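Long-range contact in iron-sulfur cluster assembly scaffold protein IscU (Streptococcus pyogenes, PDB 1SU0), which probably serves as a scaffold on which IscS assembles iron-sulfur clusters, and then hands the nascent cluster on to other proteins: residues 38-44 against 126-131. Numbering follows the deposited sequence.
With ZN (zinc ion), chain B.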
loop_
_atom_site.group_PDB
_atom_site.type_symbol
_atom_site.label_atom_id
_atom_site.label_comp_id
_atom_site.label_asym_id
_atom_site.label_seq_id
_atom_site.Cartn_x
_atom_site.Cartn_y
_atom_site.Cartn_z
ATOM N N PRO A 38 -2.008 -7.166 -11.562
ATOM C CA PRO A 38 -2.866 -6.575 -12.601
ATOM C C PRO A 38 -2.910 -7.488 -13.851
ATOM O O PRO A 38 -3.956 -7.745 -14.453
ATOM C CB PRO A 38 -2.145 -5.257 -12.945
ATOM C CG PRO A 38 -1.223 -4.964 -11.773
ATOM C CD PRO A 38 -0.906 -6.265 -11.156
ATOM N N THR A 39 -1.730 -8.013 -14.163
ATOM C CA THR A 39 -1.358 -8.679 -15.413
ATOM C C THR A 39 0.141 -8.434 -15.536
ATOM O O THR A 39 0.841 -9.141 -16.238
ATOM C CB THR A 39 -2.075 -8.090 -16.638
ATOM O OG1 THR A 39 -3.480 -8.353 -16.557
ATOM C CG2 THR A 39 -1.655 -8.810 -17.924
ATOM N N CYS A 40 0.604 -7.400 -14.829
ATOM C CA CYS A 40 1.996 -7.004 -14.770
ATOM C C CYS A 40 2.912 -8.060 -14.164
ATOM O O CYS A 40 4.078 -8.164 -14.541
ATOM C CB CYS A 40 2.111 -5.732 -13.933
ATOM S SG CYS A 40 3.730 -4.959 -14.045
ATOM N N GLY A 41 2.391 -8.803 -13.195
ATOM C CA GLY A 41 3.127 -9.872 -12.539
ATOM C C GLY A 41 3.543 -9.511 -11.122
ATOM O O GLY A 41 4.590 -9.958 -10.655
ATOM N N ASP A 42 2.729 -8.717 -10.431
ATOM C CA ASP A 42 3.038 -8.367 -9.053
ATOM C C ASP A 42 2.420 -9.421 -8.131
ATOM O O ASP A 42 1.484 -10.084 -8.516
ATOM C CB ASP A 42 2.558 -6.947 -8.713
ATOM C CG ASP A 42 2.937 -5.920 -9.783
ATOM O OD1 ASP A 42 2.085 -5.069 -10.123
ATOM O OD2 ASP A 42 4.054 -5.894 -10.348
ATOM N N VAL A 43 2.996 -9.618 -6.952
ATOM C CA VAL A 43 2.452 -10.528 -5.943
ATOM C C VAL A 43 2.804 -10.024 -4.531
ATOM O O VAL A 43 3.846 -9.396 -4.325
ATOM C CB VAL A 43 2.944 -11.995 -6.092
ATOM C CG1 VAL A 43 2.873 -12.479 -7.532
ATOM C CG2 VAL A 43 4.359 -12.155 -5.573
ATOM N N ILE A 44 1.928 -10.272 -3.565
ATOM C CA ILE A 44 2.220 -9.868 -2.205
ATOM C C ILE A 44 1.621 -10.778 -1.140
ATOM O O ILE A 44 0.500 -11.218 -1.236
ATOM C CB ILE A 44 1.765 -8.405 -1.978
ATOM C CG1 ILE A 44 2.199 -7.935 -0.587
ATOM C CG2 ILE A 44 0.250 -8.282 -2.207
ATOM C CD1 ILE A 44 2.122 -6.454 -0.409
ATOM N N LYS A 126 -3.709 -0.704 -11.017
ATOM C CA LYS A 126 -3.758 -1.975 -10.294
ATOM C C LYS A 126 -2.391 -2.375 -9.696
ATOM O O LYS A 126 -2.340 -3.125 -8.721
ATOM C CB LYS A 126 -4.334 -3.081 -11.190
ATOM C CG LYS A 126 -4.890 -4.323 -10.470
ATOM C CD LYS A 126 -6.198 -4.032 -9.703
ATOM C CE LYS A 126 -7.406 -4.698 -10.368
ATOM N NZ LYS A 126 -7.910 -3.877 -11.516
ATOM N N CYS A 127 -1.294 -1.872 -10.255
ATOM C CA CYS A 127 0.020 -2.052 -9.628
ATOM C C CYS A 127 -0.007 -1.399 -8.222
ATOM O O CYS A 127 0.346 -2.002 -7.198
ATOM C CB CYS A 127 1.134 -1.437 -10.497
ATOM S SG CYS A 127 1.295 -2.142 -12.190
ATOM N N SER A 128 -0.497 -0.172 -8.192
ATOM C CA SER A 128 -0.537 0.619 -6.978
ATOM C C SER A 128 -1.583 0.151 -5.937
ATOM O O SER A 128 -1.340 0.206 -4.746
ATOM C CB SER A 128 -0.772 2.062 -7.378
ATOM O OG SER A 128 -2.074 2.220 -7.899
ATOM N N THR A 129 -2.717 -0.373 -6.377
ATOM C CA THR A 129 -3.780 -0.754 -5.434
ATOM C C THR A 129 -3.606 -2.139 -4.815
ATOM O O THR A 129 -4.205 -2.417 -3.784
ATOM C CB THR A 129 -5.146 -0.660 -6.079
ATOM O OG1 THR A 129 -5.192 -1.525 -7.206
ATOM C CG2 THR A 129 -5.403 0.740 -6.638
ATOM N N LEU A 130 -2.771 -2.981 -5.405
ATOM C CA LEU A 130 -2.601 -4.356 -4.945
ATOM C C LEU A 130 -2.430 -4.486 -3.436
ATOM O O LEU A 130 -3.123 -5.265 -2.784
ATOM C CB LEU A 130 -1.410 -5.020 -5.670
ATOM C CG LEU A 130 -1.069 -6.499 -5.374
ATOM C CD1 LEU A 130 -2.258 -7.415 -5.314
ATOM C CD2 LEU A 130 -0.101 -7.016 -6.422
ATOM N N ALA A 131 -1.505 -3.726 -2.879
ATOM C CA ALA A 131 -1.240 -3.777 -1.443
ATOM C C ALA A 131 -2.477 -3.374 -0.642
ATOM O O ALA A 131 -2.836 -4.019 0.358
ATOM C CB ALA A 131 -0.113 -2.889 -1.102
HETATM ZN ZN ZN B . 2.976 -3.571 -11.784
#
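Asp42 and Cys127 meet through a zinc ion that helps tie the loop leading into strand 43-50 to helix 122-139. The metal lies 2.2 Å from SG of Cys127 and 2.4 Å from OD1 of Asp42. Cys127 SG points anti to its own carbonyl carbon (chi1 -60°), and CG of Asp42 does likewise (chi1 -47°), which brings sulfur and carboxylate to the metal from the two segments. Cys40 adds a longer sulfur ligand, its SG 2.8 Å from the zinc, and Cys65, just ahead of helix 66-79, completes the four-residue site. OD2 of Asp42, more distant from the ion than OD1, is hydrogen-bonded to another part of the protein, a second hold on the carboxylate.

Beside the metal, van der Waals contacts continue the interface. At the loop end the proline ring lies against the helix: CG of Pro38 is 3.4 Å from the backbone N of Cys127, and its CB meets CB of Lys126 at 3.6 Å, while the bent lysine chain leads its amine away. Farther along, CD2 of Leu130 rests 3.5 Å from CB of Asp42, the last residue before the strand. CG of Leu130 packs on CG2 of Ile44, the two side chains lying alongside and pointing opposite ways, and the CD1 end of Ile44 reaches the methyl of Ala131.

No hydrogen bond joins the two segments; metal ligation and apolar packing do the work. Three cysteine sulfurs, probably thiolates, and one carboxylate make up the site; the zinc is probably a substitute for an iron-sulfur centre, and the long Cys40 bond is compatible with a scaffold whose cluster coordination is likely to be flexible.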